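Local coordinates for solute-binding periplasmic protein of iron/siderophore ABC transporter (Yersinia pestis, PDB 6B2X) that probably binds an iron-siderophore or related iron complex in the periplasm and delivers it to an ABC transporter for import, at residues K215-I220 and K272-I277; V297-A302 and S377-I382; R57-E62 and L128-A133; K76-I81 and A101-I106; N166-N171 and G240-Q245. One frame throughout, in Å; residues are numbered along the deposited sequence.

Interaction 1 of 5, residues K215-I220 and K272-I277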
# COMPACT_ATOMS: atom_id res chain seq x y z
N LYS A 215 -6.77 13.16 20.84
CA LYS A 215 -6.27 12.16 19.91
C LYS A 215 -6.11 10.81 20.62
O LYS A 215 -5.39 10.73 21.63
CB LYS A 215 -4.94 12.60 19.31
CG LYS A 215 -5.05 13.85 18.42
CD LYS A 215 -3.74 14.14 17.70
CE LYS A 215 -3.93 15.18 16.61
NZ LYS A 215 -2.65 15.50 15.91
N PRO A 216 -6.76 9.74 20.14
CA PRO A 216 -6.54 8.42 20.73
C PRO A 216 -5.14 7.91 20.44
O PRO A 216 -4.56 8.18 19.38
CB PRO A 216 -7.60 7.55 20.06
CG PRO A 216 -7.83 8.22 18.74
CD PRO A 216 -7.74 9.69 19.03
N SER A 217 -4.60 7.20 21.41
CA SER A 217 -3.32 6.52 21.24
C SER A 217 -3.52 5.28 20.38
O SER A 217 -4.55 4.60 20.48
CB SER A 217 -2.77 6.14 22.61
OG SER A 217 -3.82 5.59 23.41
N VAL A 218 -2.55 5.01 19.51
CA VAL A 218 -2.68 3.97 18.49
C VAL A 218 -1.38 3.21 18.40
O VAL A 218 -0.30 3.81 18.34
CB VAL A 218 -3.00 4.54 17.09
CG1 VAL A 218 -3.22 3.38 16.09
CG2 VAL A 218 -4.19 5.49 17.12
N PHE A 219 -1.47 1.88 18.37
CA PHE A 219 -0.34 1.05 17.98
C PHE A 219 -0.81 0.17 16.84
O PHE A 219 -1.83 -0.51 16.95
CB PHE A 219 0.20 0.22 19.14
CG PHE A 219 1.33 -0.71 18.75
CD1 PHE A 219 2.59 -0.21 18.46
CD2 PHE A 219 1.13 -2.09 18.68
CE1 PHE A 219 3.63 -1.06 18.11
CE2 PHE A 219 2.16 -2.94 18.33
CZ PHE A 219 3.41 -2.43 18.05
N ILE A 220 -0.09 0.23 15.73
CA ILE A 220 -0.29 -0.66 14.61
C ILE A 220 0.83 -1.69 14.62
O ILE A 220 2.00 -1.32 14.79
CB ILE A 220 -0.36 0.11 13.28
CG1 ILE A 220 -0.45 -0.88 12.12
CG2 ILE A 220 0.87 1.02 13.11
CD1 ILE A 220 -0.99 -0.29 10.86
N LYS A 272 -1.11 1.46 26.97
CA LYS A 272 -2.57 1.37 26.99
C LYS A 272 -3.22 2.05 25.79
O LYS A 272 -4.07 2.94 25.97
CB LYS A 272 -3.12 1.93 28.30
CG LYS A 272 -2.34 1.52 29.55
CD LYS A 272 -3.03 2.00 30.83
CE LYS A 272 -2.06 1.98 32.02
NZ LYS A 272 -2.61 1.23 33.18
N PRO A 273 -2.87 1.67 24.56
CA PRO A 273 -3.39 2.39 23.40
C PRO A 273 -4.91 2.30 23.34
O PRO A 273 -5.50 1.25 23.58
CB PRO A 273 -2.73 1.67 22.22
CG PRO A 273 -1.57 0.93 22.82
CD PRO A 273 -2.05 0.51 24.15
N ASP A 274 -5.55 3.43 23.04
CA ASP A 274 -7.00 3.41 22.91
C ASP A 274 -7.46 2.52 21.76
O ASP A 274 -8.52 1.89 21.86
CB ASP A 274 -7.55 4.82 22.73
CG ASP A 274 -7.24 5.71 23.92
OD1 ASP A 274 -7.79 5.44 25.02
OD2 ASP A 274 -6.43 6.65 23.76
N ILE A 275 -6.66 2.44 20.69
CA ILE A 275 -6.99 1.70 19.47
C ILE A 275 -5.86 0.72 19.14
O ILE A 275 -4.67 1.07 19.24
CB ILE A 275 -7.25 2.65 18.28
CG1 ILE A 275 -8.10 3.84 18.72
CG2 ILE A 275 -7.92 1.91 17.13
CD1 ILE A 275 -9.59 3.51 18.92
N TYR A 276 -6.24 -0.50 18.77
CA TYR A 276 -5.31 -1.53 18.30
C TYR A 276 -5.55 -1.83 16.83
O TYR A 276 -6.70 -1.90 16.37
CB TYR A 276 -5.43 -2.83 19.10
CG TYR A 276 -4.48 -3.88 18.56
CD1 TYR A 276 -3.15 -3.89 18.95
CD2 TYR A 276 -4.90 -4.81 17.63
CE1 TYR A 276 -2.26 -4.83 18.45
CE2 TYR A 276 -4.01 -5.75 17.11
CZ TYR A 276 -2.69 -5.76 17.53
OH TYR A 276 -1.80 -6.69 17.02
N ILE A 277 -4.45 -2.03 16.09
CA ILE A 277 -4.49 -2.18 14.63
C ILE A 277 -3.39 -3.13 14.19
O ILE A 277 -2.21 -2.87 14.44
CB ILE A 277 -4.32 -0.84 13.90
CG1 ILE A 277 -5.48 0.14 14.19
CG2 ILE A 277 -4.20 -1.09 12.39
CD1 ILE A 277 -5.39 1.48 13.42
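Two neighbouring parallel strands of a five-stranded mixed sheet pair here, V218 beside I275, F219 beside Y276 and I220 beside I277, their short axes 15° apart. I275 bonds to both sides of V218, as in a parallel ladder: its N donates to S217 O at 3.0 Å, and its O accepts a weak bond from F219 N. The next rung, I277 N to F219 O, is also weak, and I220 CA makes a CA-H...O contact with I277 O.

Where the strands begin, S217 and D274 are knotted together. D274 OD2 takes two bonds, S217 N at 3.0 Å on its anti lone pair and S217 OG at 2.8 Å from above the carboxylate plane, 64° out of it. The same OG accepts D274 N at 2.8 Å. A chi1 of 44° places OG between its own N and carbonyl carbon, within range of both D274 groups.

Beyond this polar end the side-chain contacts are hydrocarbon. V218 CG1 meets I277 CD1 at 3.9 Å and I220 CD1 meets I277 CG2 at 3.6 Å, on the face covered by helices 239-245 and 340-350. On the other face F219 CB rests on P273 CG, and Y276 CE1 comes to the edge of the F219 ring. Buried parallel strands with helices packed over them are typical of the alpha/beta lobes of periplasmic binding proteins.

Interaction 2 of 5, residues V297-A302 and S377-I382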
# COMPACT_ATOMS: atom_id res chain seq x y z
N VAL A 297 -10.51 -12.88 0.48
CA VAL A 297 -10.87 -13.15 1.87
C VAL A 297 -12.29 -12.67 2.12
O VAL A 297 -12.70 -11.61 1.62
CB VAL A 297 -9.88 -12.45 2.82
CG1 VAL A 297 -10.21 -12.75 4.29
CG2 VAL A 297 -8.49 -12.90 2.49
N THR A 298 -13.07 -13.47 2.88
CA THR A 298 -14.43 -13.10 3.25
C THR A 298 -14.42 -12.35 4.58
O THR A 298 -13.48 -12.46 5.36
CB THR A 298 -15.32 -14.34 3.39
OG1 THR A 298 -14.85 -15.16 4.47
CG2 THR A 298 -15.37 -15.16 2.09
N PRO A 299 -15.47 -11.57 4.86
CA PRO A 299 -15.56 -10.93 6.18
C PRO A 299 -15.39 -11.93 7.31
O PRO A 299 -14.65 -11.65 8.26
CB PRO A 299 -16.96 -10.30 6.16
CG PRO A 299 -17.20 -9.99 4.70
CD PRO A 299 -16.57 -11.15 3.96
N GLU A 300 -16.01 -13.10 7.21
CA GLU A 300 -15.87 -14.12 8.25
C GLU A 300 -14.45 -14.66 8.32
O GLU A 300 -13.92 -14.90 9.42
CB GLU A 300 -16.87 -15.26 8.02
CG GLU A 300 -18.33 -14.88 8.25
CD GLU A 300 -18.94 -14.12 7.08
OE1 GLU A 300 -18.29 -14.02 6.02
OE2 GLU A 300 -20.08 -13.63 7.24
N GLN A 301 -13.82 -14.90 7.17
CA GLN A 301 -12.45 -15.41 7.19
C GLN A 301 -11.49 -14.37 7.76
O GLN A 301 -10.56 -14.70 8.50
CB GLN A 301 -12.01 -15.81 5.79
CG GLN A 301 -12.46 -17.15 5.36
CD GLN A 301 -12.04 -17.43 3.94
OE1 GLN A 301 -12.13 -16.56 3.07
NE2 GLN A 301 -11.56 -18.64 3.70
N ALA A 302 -11.70 -13.10 7.40
CA ALA A 302 -10.91 -12.04 8.01
C ALA A 302 -11.18 -11.98 9.51
O ALA A 302 -10.24 -11.88 10.31
CB ALA A 302 -11.22 -10.69 7.36
N SER A 377 -13.35 -7.01 -4.66
CA SER A 377 -13.72 -8.25 -4.00
C SER A 377 -12.93 -8.35 -2.71
O SER A 377 -12.05 -7.53 -2.42
CB SER A 377 -13.45 -9.47 -4.90
OG SER A 377 -12.06 -9.77 -4.97
N GLY A 378 -13.26 -9.38 -1.94
CA GLY A 378 -12.54 -9.68 -0.73
C GLY A 378 -12.69 -8.60 0.33
O GLY A 378 -13.58 -7.76 0.31
N THR A 379 -11.78 -8.66 1.29
CA THR A 379 -11.90 -7.84 2.49
C THR A 379 -10.52 -7.29 2.81
O THR A 379 -9.54 -8.04 2.87
CB THR A 379 -12.48 -8.67 3.63
OG1 THR A 379 -11.78 -9.92 3.72
CG2 THR A 379 -13.93 -9.01 3.33
N TYR A 380 -10.43 -5.96 2.96
CA TYR A 380 -9.16 -5.28 3.16
C TYR A 380 -9.04 -4.60 4.52
O TYR A 380 -7.95 -4.12 4.85
CB TYR A 380 -8.92 -4.25 2.05
CG TYR A 380 -8.82 -4.88 0.68
CD1 TYR A 380 -7.60 -5.38 0.23
CD2 TYR A 380 -9.93 -5.02 -0.14
CE1 TYR A 380 -7.49 -5.98 -1.00
CE2 TYR A 380 -9.83 -5.61 -1.40
CZ TYR A 380 -8.60 -6.09 -1.81
OH TYR A 380 -8.46 -6.69 -3.04
N TRP A 381 -10.13 -4.52 5.29
CA TRP A 381 -10.11 -4.09 6.68
C TRP A 381 -11.19 -4.87 7.41
O TRP A 381 -12.16 -5.33 6.81
CB TRP A 381 -10.36 -2.59 6.81
CG TRP A 381 -11.56 -2.13 6.05
CD1 TRP A 381 -12.86 -2.16 6.46
CD2 TRP A 381 -11.56 -1.56 4.74
NE1 TRP A 381 -13.67 -1.64 5.48
CE2 TRP A 381 -12.89 -1.27 4.41
CE3 TRP A 381 -10.55 -1.26 3.82
CZ2 TRP A 381 -13.25 -0.69 3.19
CZ3 TRP A 381 -10.91 -0.70 2.61
CH2 TRP A 381 -12.25 -0.41 2.31
N ILE A 382 -11.02 -5.02 8.72
CA ILE A 382 -12.02 -5.70 9.53
C ILE A 382 -11.94 -5.19 10.97
O ILE A 382 -10.89 -4.74 11.43
CB ILE A 382 -11.82 -7.24 9.45
CG1 ILE A 382 -13.17 -7.94 9.65
CG2 ILE A 382 -10.73 -7.69 10.41
CD1 ILE A 382 -14.28 -7.38 8.74
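T379 pushes its branched side chain against V297 and P299, just where the capped N-terminus of helix 299-309 approaches the segment leading into edge strand 381-383. The helix start is a capping box: T298 OG1 accepts Q301 N at 2.9 Å, while Q301 OE1 takes T298 N on a lone pair in the carbonyl plane.

The tight part is centred on T379. Its chi1 of 49° turns OG1 to V297, whose CB and CG1 both approach it; the two side chains are roughly perpendicular. The methyl group, CG2, turns toward the proline ring and comes within 3.5 Å of P299 CD, closer than ordinary van der Waals contact. Backbone joins in as well, G378 CA making a CA-H...O contact with V297 O at 3.0 Å. Buried V297 also packs on Q94 of helix 93-102.

The looser part lies one helical turn on. There A302 CB rests on both CB and CG1 of I382, each 4.1 Å away, a lighter apolar contact between a buried alanine and a partly exposed isoleucine, and the P299 ring next to T379 is itself exposed to solvent. Polar bonding between the segments is just as slight: the one hydroxyl proton of T379 has two carbonyls within reach, and its weak bonds, OG1 to V297 O at 2.8 Å and OG1 to T298 O at 3.5 Å, compete for it.

Interaction 3 of 5, residues R57-E62 and L128-A133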
# COMPACT_ATOMS: atom_id res chain seq x y z
N ARG A 57 6.40 -0.17 -23.45
CA ARG A 57 7.01 -1.34 -22.82
C ARG A 57 7.57 -0.92 -21.47
O ARG A 57 8.66 -0.34 -21.41
CB ARG A 57 8.08 -1.95 -23.72
CG ARG A 57 7.52 -2.57 -25.01
CD ARG A 57 8.62 -3.20 -25.86
NE ARG A 57 9.51 -2.17 -26.40
CZ ARG A 57 9.24 -1.41 -27.46
NH1 ARG A 57 8.10 -1.57 -28.13
NH2 ARG A 57 10.11 -0.49 -27.85
N ILE A 58 6.85 -1.21 -20.39
CA ILE A 58 7.23 -0.79 -19.04
C ILE A 58 7.77 -1.97 -18.26
O ILE A 58 7.13 -3.03 -18.17
CB ILE A 58 6.04 -0.14 -18.30
CG1 ILE A 58 5.63 1.17 -19.00
CG2 ILE A 58 6.44 0.17 -16.87
CD1 ILE A 58 4.13 1.45 -18.95
N LEU A 59 8.93 -1.78 -17.66
CA LEU A 59 9.52 -2.73 -16.72
C LEU A 59 9.19 -2.29 -15.30
O LEU A 59 9.31 -1.10 -14.97
CB LEU A 59 11.04 -2.75 -16.92
CG LEU A 59 11.83 -4.04 -16.95
CD1 LEU A 59 11.30 -4.94 -18.02
CD2 LEU A 59 13.28 -3.69 -17.20
N LEU A 60 8.79 -3.24 -14.45
CA LEU A 60 8.49 -2.94 -13.05
C LEU A 60 9.53 -3.64 -12.17
O LEU A 60 9.48 -4.86 -11.97
CB LEU A 60 7.07 -3.37 -12.70
CG LEU A 60 5.98 -2.69 -13.51
CD1 LEU A 60 4.66 -3.14 -13.00
CD2 LEU A 60 6.07 -1.16 -13.43
N GLY A 61 10.45 -2.84 -11.63
CA GLY A 61 11.51 -3.39 -10.79
C GLY A 61 11.04 -3.87 -9.44
O GLY A 61 11.80 -4.53 -8.72
N GLU A 62 9.82 -3.53 -9.05
CA GLU A 62 9.14 -4.20 -7.95
C GLU A 62 7.74 -4.44 -8.45
O GLU A 62 7.06 -3.48 -8.84
CB GLU A 62 9.14 -3.38 -6.66
CG GLU A 62 10.52 -3.22 -5.99
CD GLU A 62 11.21 -1.90 -6.35
OE1 GLU A 62 12.41 -1.93 -6.70
OE2 GLU A 62 10.56 -0.83 -6.26
N LEU A 128 14.05 -7.43 -23.37
CA LEU A 128 12.64 -7.04 -23.45
C LEU A 128 12.46 -5.71 -24.17
O LEU A 128 11.32 -5.26 -24.34
CB LEU A 128 12.02 -6.98 -22.05
CG LEU A 128 12.25 -8.29 -21.27
CD1 LEU A 128 11.91 -8.18 -19.80
CD2 LEU A 128 11.48 -9.47 -21.91
N ASN A 129 13.56 -5.07 -24.57
CA ASN A 129 13.57 -3.76 -25.21
C ASN A 129 12.56 -2.83 -24.50
O ASN A 129 11.53 -2.48 -25.09
CB ASN A 129 13.26 -3.90 -26.70
CG ASN A 129 13.48 -2.61 -27.46
OD1 ASN A 129 14.54 -1.96 -27.35
ND2 ASN A 129 12.48 -2.22 -28.24
N PRO A 130 12.78 -2.53 -23.23
CA PRO A 130 11.83 -1.66 -22.52
C PRO A 130 12.03 -0.19 -22.86
O PRO A 130 13.15 0.28 -23.06
CB PRO A 130 12.17 -1.92 -21.05
CG PRO A 130 13.67 -2.13 -21.09
CD PRO A 130 13.94 -2.87 -22.40
N ASP A 131 10.92 0.55 -22.88
CA ASP A 131 10.99 2.00 -23.05
C ASP A 131 11.31 2.72 -21.76
O ASP A 131 11.91 3.80 -21.79
CB ASP A 131 9.67 2.52 -23.59
CG ASP A 131 9.37 1.95 -24.91
OD1 ASP A 131 10.34 1.84 -25.70
OD2 ASP A 131 8.19 1.58 -25.15
N ILE A 132 10.92 2.15 -20.62
CA ILE A 132 11.09 2.81 -19.34
C ILE A 132 11.05 1.75 -18.24
O ILE A 132 10.55 0.64 -18.45
CB ILE A 132 10.01 3.90 -19.16
CG1 ILE A 132 10.46 4.96 -18.14
CG2 ILE A 132 8.66 3.29 -18.79
CD1 ILE A 132 9.53 6.16 -18.07
N ALA A 133 11.60 2.07 -17.08
CA ALA A 133 11.54 1.18 -15.93
C ALA A 133 11.15 1.99 -14.71
O ALA A 133 11.56 3.15 -14.56
CB ALA A 133 12.89 0.48 -15.69
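I58 pairs with I132 and L59 with A133 as parallel strands, with CA atoms 5.3 Å apart for the I58-I132 pair. The rung between them is L59 N to I132 O, 3.0 Å long and almost straight at 173°. A133 CA adds a CA-H...O contact to L59 O. At the strand entrance R57 O is approached by two successive amides, D131 N at 2.8 Å and, weakly, I132 N.

R57 itself reaches back over the other segment. Its chain bends at chi3, -68°, which brings the guanidinium beside N129 and D131. The D131 carboxylate lies over one face of that group, the two planes 61° apart. OD1 stands well out of the guanidinium plane, so the salt bridge from R57 NH2 to D131 OD1, 3.2 Å, rests on charge alone, with no N-H aimed at the oxygen. D131 OD2 accepts E56 N and, more weakly, R57 N. At the guanidinium edge NE points to N129 O, but the modelled separation is too short to be trusted.

The hydrophobic side chains divide between the two faces. Those of I58 and I132 run abreast, CG1 of I58 3.7 Å from CG2 of I132. On the other face L59 CB meets A133 CB and L59 CD1 meets L128 CD1, also at 3.7 Å, those leucines crossing nearly at right angles. The pair is the middle strand and its neighbour in a five-stranded parallel sheet of order 3-2-1-4-5, a doubly wound, Rossmann-like fold.

Interaction 4 of 5, residues K76-I81 and A101-I106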
# COMPACT_ATOMS: atom_id res chain seq x y z
N LYS A 76 -7.00 -1.56 -19.81
CA LYS A 76 -5.93 -2.40 -20.35
C LYS A 76 -4.75 -2.39 -19.38
O LYS A 76 -3.67 -1.87 -19.69
CB LYS A 76 -5.50 -1.91 -21.74
CG LYS A 76 -6.67 -1.67 -22.70
CD LYS A 76 -6.25 -1.78 -24.15
CE LYS A 76 -5.05 -0.89 -24.48
NZ LYS A 76 -5.36 0.57 -24.43
N PRO A 77 -4.93 -2.94 -18.17
CA PRO A 77 -3.90 -2.76 -17.13
C PRO A 77 -2.57 -3.40 -17.46
O PRO A 77 -1.53 -2.88 -17.05
CB PRO A 77 -4.55 -3.40 -15.89
CG PRO A 77 -5.62 -4.26 -16.41
CD PRO A 77 -6.14 -3.54 -17.62
N LEU A 78 -2.55 -4.51 -18.18
CA LEU A 78 -1.32 -5.25 -18.41
C LEU A 78 -0.64 -4.98 -19.76
O LEU A 78 0.51 -5.39 -19.94
CB LEU A 78 -1.60 -6.74 -18.29
CG LEU A 78 -2.35 -7.04 -17.00
CD1 LEU A 78 -2.93 -8.39 -17.05
CD2 LEU A 78 -1.36 -6.92 -15.84
N ASP A 79 -1.30 -4.29 -20.70
CA ASP A 79 -0.82 -4.28 -22.07
C ASP A 79 0.58 -3.70 -22.22
O ASP A 79 1.23 -3.98 -23.23
CB ASP A 79 -1.75 -3.47 -22.97
CG ASP A 79 -3.06 -4.17 -23.22
OD1 ASP A 79 -3.36 -5.13 -22.47
OD2 ASP A 79 -3.78 -3.74 -24.16
N ARG A 80 1.05 -2.88 -21.27
CA ARG A 80 2.35 -2.23 -21.40
C ARG A 80 3.40 -2.78 -20.44
O ARG A 80 4.56 -2.34 -20.49
CB ARG A 80 2.20 -0.71 -21.18
CG ARG A 80 1.39 0.00 -22.28
CD ARG A 80 1.69 1.52 -22.32
NE ARG A 80 1.08 2.24 -21.19
CZ ARG A 80 1.35 3.51 -20.87
NH1 ARG A 80 2.21 4.21 -21.59
NH2 ARG A 80 0.76 4.10 -19.84
N ILE A 81 3.03 -3.71 -19.56
CA ILE A 81 3.98 -4.37 -18.67
C ILE A 81 4.70 -5.46 -19.48
O ILE A 81 4.10 -6.48 -19.81
CB ILE A 81 3.29 -4.96 -17.44
CG1 ILE A 81 2.29 -3.99 -16.80
CG2 ILE A 81 4.32 -5.42 -16.45
CD1 ILE A 81 2.88 -2.67 -16.41
N ALA A 101 -8.02 -14.25 -13.75
CA ALA A 101 -9.34 -14.72 -14.16
C ALA A 101 -9.88 -13.92 -15.33
O ALA A 101 -10.70 -14.44 -16.10
CB ALA A 101 -10.30 -14.67 -12.98
N LYS A 102 -9.43 -12.68 -15.49
CA LYS A 102 -9.92 -11.83 -16.57
C LYS A 102 -8.90 -11.61 -17.67
O LYS A 102 -9.28 -11.39 -18.82
CB LYS A 102 -10.37 -10.48 -15.99
CG LYS A 102 -10.92 -9.50 -16.99
CD LYS A 102 -11.79 -8.45 -16.32
CE LYS A 102 -12.06 -7.29 -17.27
NZ LYS A 102 -13.13 -6.42 -16.73
N PHE A 103 -7.61 -11.65 -17.33
CA PHE A 103 -6.51 -11.43 -18.27
C PHE A 103 -5.56 -12.61 -18.11
O PHE A 103 -4.51 -12.49 -17.46
CB PHE A 103 -5.79 -10.11 -18.02
CG PHE A 103 -6.70 -8.90 -18.03
CD1 PHE A 103 -7.08 -8.30 -19.23
CD2 PHE A 103 -7.18 -8.37 -16.85
CE1 PHE A 103 -7.93 -7.22 -19.24
CE2 PHE A 103 -8.01 -7.28 -16.84
CZ PHE A 103 -8.39 -6.70 -18.03
N PRO A 104 -5.89 -13.75 -18.71
CA PRO A 104 -5.03 -14.94 -18.58
C PRO A 104 -3.61 -14.69 -19.03
O PRO A 104 -2.70 -15.36 -18.53
CB PRO A 104 -5.73 -15.98 -19.47
CG PRO A 104 -7.15 -15.51 -19.60
CD PRO A 104 -7.08 -14.01 -19.55
N GLN A 105 -3.39 -13.72 -19.92
CA GLN A 105 -2.04 -13.48 -20.42
C GLN A 105 -1.09 -12.97 -19.34
O GLN A 105 0.11 -12.88 -19.61
CB GLN A 105 -2.07 -12.51 -21.61
CG GLN A 105 -2.36 -11.05 -21.28
CD GLN A 105 -3.85 -10.72 -21.30
OE1 GLN A 105 -4.70 -11.58 -21.11
NE2 GLN A 105 -4.16 -9.45 -21.54
N ILE A 106 -1.60 -12.70 -18.13
CA ILE A 106 -0.76 -12.21 -17.04
C ILE A 106 0.34 -13.19 -16.69
O ILE A 106 1.46 -12.77 -16.32
CB ILE A 106 -1.64 -11.87 -15.81
CG1 ILE A 106 -0.88 -11.00 -14.82
CG2 ILE A 106 -2.17 -13.13 -15.12
CD1 ILE A 106 -1.75 -10.53 -13.69
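The F103 ring is approached obliquely by P77 and L78, while K102 CG of its own segment lies over one face, 3.7 Å above the plane and displaced from the ring centre. P77 comes to the far end of the ring, CG 3.9 Å from F103 CE2 and CD beside CZ, with the two side chains roughly perpendicular. L78 works nearer the root: its CD1 touches F103 CB at 3.5 Å and reaches on to I106 CB at 3.9 Å, so one methyl wedges between both residues. CG of F103 is anti to the carbonyl carbon (chi1 -55°), which sends the ring out to P77 while CB stays by the leucine. The touching atoms are almost all carbon.

L78 also opens a type I turn closed by I81 N to L78 O, 3.1 Å, and I106 N bonds back to F103 O. The contact lays the loop between helix 66-72 and strand 81-85 against the chain just after helix 93-102; F66 covers P77 and L78 from the first helix, and Y96 and Y99 of the second pack on I106.

Interaction 5 of 5, residues N166-N171 and G240-Q245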
# COMPACT_ATOMS: atom_id res chain seq x y z
N ASN A 166 8.19 5.23 2.01
CA ASN A 166 8.97 5.98 2.99
C ASN A 166 8.12 7.09 3.60
O ASN A 166 7.81 7.04 4.80
CB ASN A 166 10.22 6.55 2.34
CG ASN A 166 11.20 5.46 1.91
OD1 ASN A 166 10.98 4.27 2.16
ND2 ASN A 166 12.28 5.86 1.26
N SER A 167 7.71 8.07 2.80
CA SER A 167 6.92 9.20 3.27
C SER A 167 5.64 9.28 2.44
O SER A 167 5.52 10.15 1.56
CB SER A 167 7.70 10.51 3.16
OG SER A 167 8.94 10.43 3.86
N PRO A 168 4.68 8.39 2.68
CA PRO A 168 3.49 8.37 1.82
C PRO A 168 2.69 9.66 1.85
O PRO A 168 2.04 10.00 0.86
CB PRO A 168 2.67 7.19 2.38
CG PRO A 168 3.22 6.92 3.73
CD PRO A 168 4.68 7.29 3.66
N LEU A 169 2.70 10.39 2.96
CA LEU A 169 1.94 11.64 2.96
C LEU A 169 2.58 12.63 2.00
O LEU A 169 1.89 13.27 1.20
CB LEU A 169 1.84 12.22 4.37
CG LEU A 169 1.19 13.60 4.56
CD1 LEU A 169 -0.10 13.78 3.75
CD2 LEU A 169 0.93 13.89 6.05
N LYS A 170 3.90 12.72 2.03
CA LYS A 170 4.61 13.66 1.16
C LYS A 170 4.72 13.15 -0.28
O LYS A 170 4.70 13.95 -1.22
CB LYS A 170 6.00 13.92 1.75
CG LYS A 170 6.98 14.64 0.84
CD LYS A 170 8.33 14.79 1.56
CE LYS A 170 9.39 15.37 0.64
NZ LYS A 170 9.98 14.32 -0.23
N ASN A 171 4.82 11.84 -0.49
CA ASN A 171 5.27 11.35 -1.77
C ASN A 171 4.19 10.69 -2.62
O ASN A 171 4.45 10.43 -3.79
CB ASN A 171 6.44 10.38 -1.57
CG ASN A 171 7.71 11.08 -1.08
OD1 ASN A 171 7.87 12.30 -1.25
ND2 ASN A 171 8.60 10.32 -0.46
N GLY A 240 2.68 5.19 9.86
CA GLY A 240 2.63 6.29 10.82
C GLY A 240 1.99 7.54 10.23
O GLY A 240 1.16 8.19 10.87
N ASP A 241 2.34 7.88 8.98
CA ASP A 241 1.69 9.00 8.31
C ASP A 241 0.18 8.85 8.33
O ASP A 241 -0.55 9.83 8.53
CB ASP A 241 2.17 9.12 6.87
CG ASP A 241 3.56 9.57 6.79
OD1 ASP A 241 4.17 9.71 7.88
OD2 ASP A 241 4.06 9.79 5.66
N PHE A 242 -0.32 7.62 8.11
CA PHE A 242 -1.76 7.41 8.03
C PHE A 242 -2.42 7.62 9.39
O PHE A 242 -3.52 8.17 9.47
CB PHE A 242 -2.10 6.00 7.52
CG PHE A 242 -1.39 5.60 6.24
CD1 PHE A 242 -0.94 6.56 5.34
CD2 PHE A 242 -1.20 4.25 5.93
CE1 PHE A 242 -0.30 6.19 4.16
CE2 PHE A 242 -0.55 3.86 4.76
CZ PHE A 242 -0.09 4.82 3.88
N ILE A 243 -1.77 7.15 10.45
CA ILE A 243 -2.23 7.45 11.81
C ILE A 243 -2.21 8.96 12.05
O ILE A 243 -3.19 9.52 12.55
CB ILE A 243 -1.39 6.68 12.85
CG1 ILE A 243 -1.48 5.17 12.61
CG2 ILE A 243 -1.87 7.04 14.27
CD1 ILE A 243 -0.43 4.31 13.35
N ASP A 244 -1.13 9.64 11.64
CA ASP A 244 -1.06 11.10 11.81
C ASP A 244 -2.20 11.79 11.09
O ASP A 244 -2.87 12.65 11.67
CB ASP A 244 0.26 11.66 11.29
CG ASP A 244 1.45 11.14 12.05
OD1 ASP A 244 1.27 10.69 13.20
OD2 ASP A 244 2.56 11.18 11.47
N GLN A 245 -2.40 11.45 9.81
CA GLN A 245 -3.45 12.11 9.03
C GLN A 245 -4.82 11.83 9.62
O GLN A 245 -5.72 12.68 9.57
CB GLN A 245 -3.43 11.64 7.57
CG GLN A 245 -2.16 11.90 6.80
CD GLN A 245 -2.11 11.15 5.46
OE1 GLN A 245 -2.70 11.58 4.47
NE2 GLN A 245 -1.39 10.02 5.44
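D241 and L169 make the polar link: L169 N donates to D241 OD2, 3.1 Å away and nearly straight at 169°, meeting the oxygen on its anti side, 16° out of the carboxylate plane. The amide belongs to the first turn of helix 168-182, whose N-cap residue S167 makes no capping bond with its side chain, so a carboxylate from another helix meets the N-terminus instead; the positive end of that helix would probably stabilise its charge. The same OD2 lies 3.3 Å from P168 CD.

Helix 168-182 follows the last strand of the parallel sheet, whereas helix 239-245 packs through I243 on V218 and I220 of the other sheet; the contact thus probably bridges the two lobes expected of a periplasmic binding protein.

Apolar packing comes from P168, whose CB touches F242 CE1 at 3.6 Å with the side chains nearly perpendicular. F242 is backed by I343 and F346 of helix 340-350.

Mixed contacts link L169 and Q245, which run antiparallel alongside one another, L169 CD1 3.5 Å from Q245 OE1 and CD2 3.8 Å from Q245 CG. With CG anti to the carbonyl carbon (chi1 -60°), the Q245 amide folds back along its helix, where NE2 gives a weak bond to D241 O and reaches the F242 ring edge in plane.

How the interactions relate
Interactions 1 and 3 are the strand pairs, one in each sheet, with centres about 41 Å apart on opposite sides of the chain's centre; both use backbone ladders and an aspartate at the strand entrance, but interaction 1 is the more buried. Interaction 2 reaches the same sheet as interaction 1 at its antiparallel edge, with weaker polar bonding and one exposed flank. Interaction 4, mainly apolar, lies against interaction 3, where I58 N and R80 O, 2.6 Å apart, probably hydrogen-bond. Interaction 5 is nearest the middle of the chain: its helix 239-245 packs on interaction 1 through I243 CD1 and I220 CG2, at 3.5 Å, while its other helix follows the sheet of interaction 3.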